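PDB 4TME: ethanolamine utilization protein EutL from Clostridium perfringens E str. JGS1987, which forms part of the shell of the ethanolamine-utilising bacterial microcompartment and binds ethanolamine, which probably controls the opening of its pore. Local coordinates for residues C[147-161]-C[196-210]. Residues are numbered along the deposited sequence; the frame is centred on the assembly and turned at random. Where two conformers were deposited one is given.
Sequences LAYLVAPPLEAMYAL and CKAACDAFAEAVQSV
C196 opens the contact by laying its SG against the backbone of strand 147-152, 3.6 Å from A148 N, while the methyl of A148 settles among C196, A199 and C200. One turn on, C200 SG lies 3.8 Å from A148 CB and reaches CD2 of L150. F203 carries the largest share of the interface. With CG anti to the backbone N, its ring enters the angle between strand 147-152 and helix 154-161. L150 CB sits 3.6 Å from the ring centroid and only 4° off the normal, a CH-pi contact over the middle of one face; V207 CG2, from the next turn of the same helix, covers the opposite face nearer the rim. The carbonyl oxygen of V151 meets the ring edge in its plane, and A160 CB approaches CD1 obliquely. At A206 the two helix backbones come near, its CA 4.8 Å from A160 CA; A206 CB and A160 CB are 3.5 Å apart, tighter than usual carbon packing, as small residues on both helices permit. V207 CG2 bridges A160 and A152, joining helix and strand. V210 then divides its branches, CG1 against L155 CD2 and E156 CG, CG2 against Y159 CD2 at 3.5 Å. Helix 196-210 thus runs nearly parallel to strand 147-152 (17°) and crosses helix 154-161 at 134°, the layered alpha/beta packing of a BMC domain, whose other sheet face presents V151 to bound ethanolamine.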
ATOM      1  N   LEU C 147     -23.968 -15.225  -2.034  1.00 26.51           N
ATOM      2  CA  LEU C 147     -22.731 -14.849  -2.731  1.00 27.28           C
ATOM      3  C   LEU C 147     -21.709 -15.960  -2.693  1.00 28.20           C
ATOM      4  O   LEU C 147     -21.662 -16.731  -1.740  1.00 29.10           O
ATOM      5  CB  LEU C 147     -22.061 -13.606  -2.098  1.00 28.31           C
ATOM      6  CG  LEU C 147     -22.701 -12.240  -2.244  1.00 31.11           C
ATOM      7  CD1 LEU C 147     -21.941 -11.270  -1.399  1.00 29.80           C
ATOM      8  CD2 LEU C 147     -22.722 -11.812  -3.718  1.00 33.41           C
ATOM      9  N   ALA C 148     -20.861 -16.010  -3.729  1.00 26.23           N
ATOM     10  CA  ALA C 148     -19.571 -16.657  -3.636  1.00 25.41           C
ATOM     11  C   ALA C 148     -18.523 -15.577  -3.346  1.00 23.88           C
ATOM     12  O   ALA C 148     -18.385 -14.638  -4.108  1.00 24.72           O
ATOM     13  CB  ALA C 148     -19.237 -17.391  -4.925  1.00 26.35           C
ATOM     14  N   TYR C 149     -17.833 -15.707  -2.226  1.00 22.71           N
ATOM     15  CA  TYR C 149     -16.795 -14.761  -1.797  1.00 20.74           C
ATOM     16  C   TYR C 149     -15.456 -15.432  -2.069  1.00 22.23           C
ATOM     17  O   TYR C 149     -15.077 -16.372  -1.373  1.00 23.25           O
ATOM     18  CB  TYR C 149     -17.016 -14.427  -0.316  1.00 21.33           C
ATOM     19  CG  TYR C 149     -16.238 -13.243   0.244  1.00 21.28           C
ATOM     20  CD1 TYR C 149     -15.034 -12.814  -0.302  1.00 21.98           C
ATOM     21  CD2 TYR C 149     -16.733 -12.560   1.351  1.00 21.78           C
ATOM     22  CE1 TYR C 149     -14.335 -11.722   0.253  1.00 21.87           C
ATOM     23  CE2 TYR C 149     -16.066 -11.505   1.900  1.00 22.41           C
ATOM     24  CZ  TYR C 149     -14.865 -11.094   1.370  1.00 21.59           C
ATOM     25  OH  TYR C 149     -14.213 -10.035   1.939  1.00 22.28           O
ATOM     26  N   LEU C 150     -14.796 -14.993  -3.151  1.00 20.47           N
ATOM     27  CA  LEU C 150     -13.637 -15.692  -3.721  1.00 21.47           C
ATOM     28  C   LEU C 150     -12.393 -14.816  -3.596  1.00 22.01           C
ATOM     29  O   LEU C 150     -12.386 -13.693  -4.111  1.00 23.96           O
ATOM     30  CB  LEU C 150     -13.898 -16.020  -5.190  1.00 21.12           C
ATOM     31  CG  LEU C 150     -15.216 -16.756  -5.463  1.00 23.33           C
ATOM     32  CD1 LEU C 150     -15.399 -17.040  -6.957  1.00 24.80           C
ATOM     33  CD2 LEU C 150     -15.302 -18.050  -4.671  1.00 25.25           C
ATOM     34  N   VAL C 151     -11.366 -15.312  -2.902  1.00 20.71           N
ATOM     35  CA  VAL C 151     -10.129 -14.555  -2.713  1.00 20.39           C
ATOM     36  C   VAL C 151      -8.916 -15.464  -2.873  1.00 20.87           C
ATOM     37  O   VAL C 151      -8.892 -16.559  -2.348  1.00 21.01           O
ATOM     38  CB  VAL C 151     -10.078 -13.888  -1.320  1.00 20.59           C
ATOM     39  CG1 VAL C 151      -8.815 -13.028  -1.180  1.00 20.96           C
ATOM     40  CG2 VAL C 151     -11.312 -13.033  -1.092  1.00 21.59           C
ATOM     41  N   ALA C 152      -7.917 -15.001  -3.618  1.00 20.99           N
ATOM     42  CA  ALA C 152      -6.652 -15.718  -3.729  1.00 20.07           C
ATOM     43  C   ALA C 152      -5.552 -14.736  -4.110  1.00 20.55           C
ATOM     44  O   ALA C 152      -5.821 -13.567  -4.360  1.00 21.08           O
ATOM     45  CB  ALA C 152      -6.760 -16.843  -4.771  1.00 21.21           C
ATOM     46  N   PRO C 153      -4.295 -15.201  -4.132  1.00 20.92           N
ATOM     47  CA  PRO C 153      -3.251 -14.262  -4.563  1.00 21.21           C
ATOM     48  C   PRO C 153      -3.470 -13.866  -6.034  1.00 21.72           C
ATOM     49  O   PRO C 153      -4.246 -14.513  -6.722  1.00 22.54           O
ATOM     50  CB  PRO C 153      -1.958 -15.055  -4.346  1.00 21.05           C
ATOM     51  CG  PRO C 153      -2.329 -16.067  -3.266  1.00 21.05           C
ATOM     52  CD  PRO C 153      -3.734 -16.467  -3.630  1.00 21.43           C
ATOM     53  N   PRO C 154      -2.814 -12.802  -6.505  1.00 20.89           N
ATOM     54  CA  PRO C 154      -3.214 -12.153  -7.766  1.00 22.17           C
ATOM     55  C   PRO C 154      -3.378 -13.064  -9.003  1.00 22.15           C
ATOM     56  O   PRO C 154      -4.462 -13.022  -9.583  1.00 23.80           O
ATOM     57  CB  PRO C 154      -2.092 -11.123  -7.971  1.00 23.35           C
ATOM     58  CG  PRO C 154      -1.746 -10.754  -6.547  1.00 22.76           C
ATOM     59  CD  PRO C 154      -1.725 -12.058  -5.841  1.00 20.89           C
ATOM     60  N   LEU C 155      -2.373 -13.822  -9.423  1.00 21.59           N
ATOM     61  CA  LEU C 155      -2.520 -14.596 -10.657  1.00 21.89           C
ATOM     62  C   LEU C 155      -3.499 -15.758 -10.449  1.00 22.39           C
ATOM     63  O   LEU C 155      -4.342 -16.021 -11.300  1.00 23.86           O
ATOM     64  CB  LEU C 155      -1.156 -15.081 -11.153  1.00 21.80           C
ATOM     65  CG  LEU C 155      -1.154 -15.919 -12.456  1.00 22.30           C
ATOM     66  CD1 LEU C 155       0.121 -15.658 -13.226  1.00 22.73           C
ATOM     67  CD2 LEU C 155      -1.285 -17.395 -12.184  1.00 24.18           C
ATOM     68  N   GLU C 156      -3.385 -16.452  -9.324  1.00 22.73           N
ATOM     69  CA  GLU C 156      -4.304 -17.530  -9.000  1.00 22.76           C
ATOM     70  C   GLU C 156      -5.746 -17.016  -9.064  1.00 21.95           C
ATOM     71  O   GLU C 156      -6.637 -17.695  -9.611  1.00 22.46           O
ATOM     72  CB  GLU C 156      -4.023 -18.088  -7.583  1.00 21.87           C
ATOM     73  CG  GLU C 156      -2.659 -18.709  -7.389  1.00 24.18           C
ATOM     74  CD  GLU C 156      -1.640 -17.740  -6.813  1.00 25.76           C
ATOM     75  OE1 GLU C 156      -1.467 -16.638  -7.375  1.00 25.82           O
ATOM     76  OE2 GLU C 156      -1.010 -18.094  -5.787  1.00 26.16           O
ATOM     77  N   ALA C 157      -5.973 -15.847  -8.468  1.00 21.89           N
ATOM     78  CA  ALA C 157      -7.321 -15.280  -8.418  1.00 22.65           C
ATOM     79  C   ALA C 157      -7.874 -15.021  -9.819  1.00 23.69           C
ATOM     80  O   ALA C 157      -9.028 -15.319 -10.097  1.00 23.62           O
ATOM     81  CB  ALA C 157      -7.347 -13.984  -7.592  1.00 22.77           C
ATOM     82  N   MET C 158      -7.067 -14.453 -10.714  1.00 23.31           N
ATOM     83  CA  MET C 158      -7.554 -14.160 -12.066  1.00 23.79           C
ATOM     84  C   MET C 158      -7.885 -15.438 -12.840  1.00 23.40           C
ATOM     85  O   MET C 158      -8.922 -15.541 -13.496  1.00 24.38           O
ATOM     86  CB  MET C 158      -6.519 -13.326 -12.829  1.00 23.81           C
ATOM     87  CG  MET C 158      -6.247 -11.925 -12.216  1.00 24.16           C
ATOM     88  SD  MET C 158      -7.687 -10.881 -11.955  1.00 26.91           S
ATOM     89  CE  MET C 158      -8.205 -10.714 -13.643  1.00 44.16           C
ATOM     90  N   TYR C 159      -6.990 -16.405 -12.784  1.00 22.53           N
ATOM     91  CA  TYR C 159      -7.187 -17.691 -13.432  1.00 22.96           C
ATOM     92  C   TYR C 159      -8.418 -18.397 -12.874  1.00 23.83           C
ATOM     93  O   TYR C 159      -9.251 -18.901 -13.617  1.00 25.04           O
ATOM     94  CB  TYR C 159      -5.927 -18.538 -13.232  1.00 23.62           C
ATOM     95  CG  TYR C 159      -5.940 -19.895 -13.882  1.00 26.72           C
ATOM     96  CD1 TYR C 159      -5.567 -20.049 -15.210  1.00 31.53           C
ATOM     97  CD2 TYR C 159      -6.267 -21.030 -13.155  1.00 27.11           C
ATOM     98  CE1 TYR C 159      -5.551 -21.285 -15.798  1.00 35.60           C
ATOM     99  CE2 TYR C 159      -6.252 -22.277 -13.732  1.00 30.89           C
ATOM    100  CZ  TYR C 159      -5.892 -22.400 -15.056  1.00 36.43           C
ATOM    101  OH  TYR C 159      -5.880 -23.645 -15.635  1.00 41.67           O
ATOM    102  N   ALA C 160      -8.522 -18.407 -11.558  1.00 24.75           N
ATOM    103  CA  ALA C 160      -9.570 -19.174 -10.895  1.00 24.57           C
ATOM    104  C   ALA C 160     -10.940 -18.487 -10.991  1.00 24.53           C
ATOM    105  O   ALA C 160     -11.970 -19.151 -11.013  1.00 25.06           O
ATOM    106  CB  ALA C 160      -9.175 -19.424  -9.430  1.00 23.02           C
ATOM    107  N   LEU C 161     -10.950 -17.154 -11.027  0.65 24.40           N
ATOM    108  CA  LEU C 161     -12.182 -16.415 -11.271  0.65 24.27           C
ATOM    109  C   LEU C 161     -12.778 -16.761 -12.635  0.65 24.95           C
ATOM    110  O   LEU C 161     -13.983 -16.990 -12.770  0.65 25.53           O
ATOM    111  CB  LEU C 161     -11.941 -14.909 -11.170  0.65 24.23           C
ATOM    112  CG  LEU C 161     -11.950 -14.280  -9.778  0.65 24.84           C
ATOM    113  CD1 LEU C 161     -11.719 -12.778  -9.892  0.65 26.79           C
ATOM    114  CD2 LEU C 161     -13.244 -14.564  -9.012  0.65 26.60           C
ATOM    115  N   CYS C 196     -23.649 -20.602  -6.454  1.00 32.20           N
ATOM    116  CA  CYS C 196     -22.540 -20.005  -5.706  1.00 31.14           C
ATOM    117  C   CYS C 196     -21.629 -21.108  -5.164  1.00 30.94           C
ATOM    118  O   CYS C 196     -20.413 -20.977  -5.194  1.00 30.31           O
ATOM    119  CB  CYS C 196     -23.050 -19.113  -4.572  1.00 30.66           C
ATOM    120  SG  CYS C 196     -23.802 -17.567  -5.173  1.00 32.89           S
ATOM    121  N   LYS C 197     -22.206 -22.220  -4.717  1.00 31.94           N
ATOM    122  CA  LYS C 197     -21.386 -23.334  -4.247  1.00 33.42           C
ATOM    123  C   LYS C 197     -20.545 -23.934  -5.388  1.00 31.76           C
ATOM    124  O   LYS C 197     -19.359 -24.260  -5.209  1.00 31.77           O
ATOM    125  CB  LYS C 197     -22.269 -24.410  -3.617  1.00 39.98           C
ATOM    126  CG  LYS C 197     -21.517 -25.661  -3.188  1.00 49.36           C
ATOM    127  CD  LYS C 197     -20.429 -25.348  -2.169  1.00 58.10           C
ATOM    128  CE  LYS C 197     -19.709 -26.617  -1.719  1.00 65.56           C
ATOM    129  NZ  LYS C 197     -18.492 -26.314  -0.915  1.00 67.92           N
ATOM    130  N   ALA C 198     -21.137 -24.045  -6.566  1.00 31.87           N
ATOM    131  CA  ALA C 198     -20.413 -24.563  -7.730  1.00 31.89           C
ATOM    132  C   ALA C 198     -19.259 -23.600  -8.091  1.00 31.15           C
ATOM    133  O   ALA C 198     -18.185 -24.025  -8.516  1.00 30.43           O
ATOM    134  CB  ALA C 198     -21.334 -24.737  -8.896  1.00 33.84           C
ATOM    135  N   ALA C 199     -19.487 -22.305  -7.926  1.00 30.32           N
ATOM    136  CA  ALA C 199     -18.445 -21.326  -8.247  1.00 29.51           C
ATOM    137  C   ALA C 199     -17.307 -21.458  -7.227  1.00 29.25           C
ATOM    138  O   ALA C 199     -16.119 -21.422  -7.586  1.00 28.89           O
ATOM    139  CB  ALA C 199     -19.015 -19.901  -8.254  1.00 28.43           C
ATOM    140  N   CYS C 200     -17.664 -21.648  -5.960  1.00 28.43           N
ATOM    141  CA  CYS C 200     -16.655 -21.811  -4.915  1.00 27.96           C
ATOM    142  C   CYS C 200     -15.803 -23.060  -5.183  1.00 28.39           C
ATOM    143  O   CYS C 200     -14.581 -23.006  -5.067  1.00 27.73           O
ATOM    144  CB  CYS C 200     -17.302 -21.926  -3.528  1.00 28.99           C
ATOM    145  SG  CYS C 200     -17.979 -20.381  -2.893  1.00 28.97           S
ATOM    146  N   ASP C 201     -16.451 -24.164  -5.550  1.00 28.92           N
ATOM    147  CA  ASP C 201     -15.738 -25.423  -5.765  1.00 30.16           C
ATOM    148  C   ASP C 201     -14.762 -25.268  -6.932  1.00 29.39           C
ATOM    149  O   ASP C 201     -13.611 -25.706  -6.859  1.00 28.91           O
ATOM    150  CB  ASP C 201     -16.704 -26.578  -6.056  1.00 33.99           C
ATOM    151  CG  ASP C 201     -17.537 -26.989  -4.838  1.00 39.06           C
ATOM    152  OD1 ASP C 201     -17.228 -26.579  -3.689  1.00 40.35           O
ATOM    153  OD2 ASP C 201     -18.508 -27.745  -5.056  1.00 41.40           O
ATOM    154  N   ALA C 202     -15.235 -24.644  -8.006  1.00 29.58           N
ATOM    155  CA  ALA C 202     -14.413 -24.435  -9.199  1.00 29.79           C
ATOM    156  C   ALA C 202     -13.248 -23.489  -8.922  1.00 27.15           C
ATOM    157  O   ALA C 202     -12.128 -23.709  -9.421  1.00 27.28           O
ATOM    158  CB  ALA C 202     -15.253 -23.898 -10.327  1.00 31.36           C
ATOM    159  N   PHE C 203     -13.505 -22.429  -8.151  1.00 25.48           N
ATOM    160  CA  PHE C 203     -12.465 -21.470  -7.772  1.00 24.15           C
ATOM    161  C   PHE C 203     -11.382 -22.200  -6.974  1.00 25.39           C
ATOM    162  O   PHE C 203     -10.194 -22.080  -7.270  1.00 25.27           O
ATOM    163  CB  PHE C 203     -13.079 -20.303  -6.961  1.00 23.51           C
ATOM    164  CG  PHE C 203     -12.103 -19.195  -6.620  1.00 23.64           C
ATOM    165  CD1 PHE C 203     -11.843 -18.187  -7.535  1.00 23.70           C
ATOM    166  CD2 PHE C 203     -11.474 -19.147  -5.392  1.00 24.51           C
ATOM    167  CE1 PHE C 203     -10.947 -17.169  -7.238  1.00 22.74           C
ATOM    168  CE2 PHE C 203     -10.587 -18.118  -5.088  1.00 23.40           C
ATOM    169  CZ  PHE C 203     -10.327 -17.138  -6.010  1.00 23.10           C
ATOM    170  N   ALA C 204     -11.795 -22.966  -5.963  1.00 25.80           N
ATOM    171  CA  ALA C 204     -10.833 -23.688  -5.141  1.00 26.75           C
ATOM    172  C   ALA C 204      -9.973 -24.640  -5.991  1.00 26.67           C
ATOM    173  O   ALA C 204      -8.749 -24.700  -5.833  1.00 28.44           O
ATOM    174  CB  ALA C 204     -11.542 -24.472  -4.046  1.00 27.77           C
ATOM    175  N   GLU C 205     -10.617 -25.379  -6.878  1.00 25.20           N
ATOM    176  CA  GLU C 205      -9.924 -26.354  -7.716  1.00 26.52           C
ATOM    177  C   GLU C 205      -8.909 -25.646  -8.605  1.00 26.32           C
ATOM    178  O   GLU C 205      -7.774 -26.123  -8.783  1.00 26.96           O
ATOM    179  CB  GLU C 205     -10.919 -27.139  -8.574  1.00 31.26           C
ATOM    180  CG  GLU C 205     -10.256 -28.243  -9.391  1.00 43.29           C
ATOM    181  CD  GLU C 205     -11.224 -28.952 -10.313  1.00 61.19           C
ATOM    182  OE1 GLU C 205     -12.448 -28.772 -10.145  1.00 68.04           O
ATOM    183  OE2 GLU C 205     -10.753 -29.685 -11.208  1.00 69.41           O
ATOM    184  N   ALA C 206      -9.293 -24.488  -9.141  1.00 27.89           N
ATOM    185  CA  ALA C 206      -8.397 -23.754 -10.035  1.00 27.99           C
ATOM    186  C   ALA C 206      -7.190 -23.167  -9.282  1.00 26.57           C
ATOM    187  O   ALA C 206      -6.064 -23.194  -9.787  1.00 26.07           O
ATOM    188  CB  ALA C 206      -9.154 -22.653 -10.756  1.00 27.56           C
ATOM    189  N   VAL C 207      -7.402 -22.644  -8.078  1.00 24.44           N
ATOM    190  CA  VAL C 207      -6.283 -22.139  -7.291  1.00 23.90           C
ATOM    191  C   VAL C 207      -5.322 -23.286  -6.969  1.00 25.67           C
ATOM    192  O   VAL C 207      -4.099 -23.138  -7.095  1.00 26.23           O
ATOM    193  CB  VAL C 207      -6.739 -21.449  -5.980  1.00 23.31           C
ATOM    194  CG1 VAL C 207      -5.520 -21.037  -5.169  1.00 24.98           C
ATOM    195  CG2 VAL C 207      -7.590 -20.200  -6.282  1.00 22.87           C
ATOM    196  N   GLN C 208      -5.862 -24.448  -6.617  1.00 26.36           N
ATOM    197  CA  GLN C 208      -5.003 -25.575  -6.264  1.00 27.28           C
ATOM    198  C   GLN C 208      -4.208 -26.005  -7.494  1.00 28.19           C
ATOM    199  O   GLN C 208      -3.047 -26.411  -7.389  1.00 28.91           O
ATOM    200  CB  GLN C 208      -5.821 -26.746  -5.695  1.00 30.50           C
ATOM    201  CG  GLN C 208      -6.349 -26.388  -4.303  1.00 36.50           C
ATOM    202  CD  GLN C 208      -6.880 -27.553  -3.503  1.00 43.00           C
ATOM    203  OE1 GLN C 208      -6.857 -28.709  -3.947  1.00 49.16           O
ATOM    204  NE2 GLN C 208      -7.345 -27.255  -2.280  1.00 40.81           N
ATOM    205  N   SER C 209      -4.838 -25.895  -8.655  0.65 29.10           N
ATOM    206  CA  SER C 209      -4.190 -26.280  -9.901  0.65 29.83           C
ATOM    207  C   SER C 209      -2.969 -25.410 -10.161  0.65 28.44           C
ATOM    208  O   SER C 209      -1.914 -25.921 -10.547  0.65 29.20           O
ATOM    209  CB  SER C 209      -5.153 -26.182 -11.081  0.65 31.06           C
ATOM    210  OG  SER C 209      -4.467 -26.501 -12.283  0.65 32.02           O
ATOM    211  N   VAL C 210      -3.106 -24.104  -9.942  1.00 25.66           N
ATOM    212  CA  VAL C 210      -1.987 -23.182 -10.185  1.00 25.17           C
ATOM    213  C   VAL C 210      -0.891 -23.445  -9.168  1.00 27.03           C
ATOM    214  O   VAL C 210       0.302 -23.491  -9.497  1.00 26.74           O
ATOM    215  CB  VAL C 210      -2.416 -21.692 -10.122  1.00 24.81           C
ATOM    216  CG1 VAL C 210      -1.221 -20.772 -10.316  1.00 24.75           C
ATOM    217  CG2 VAL C 210      -3.432 -21.400 -11.212  1.00 25.70           C
TER
HETATM  218  O   HOH W   1      -3.357 -24.622 -13.825  1.00 42.06           O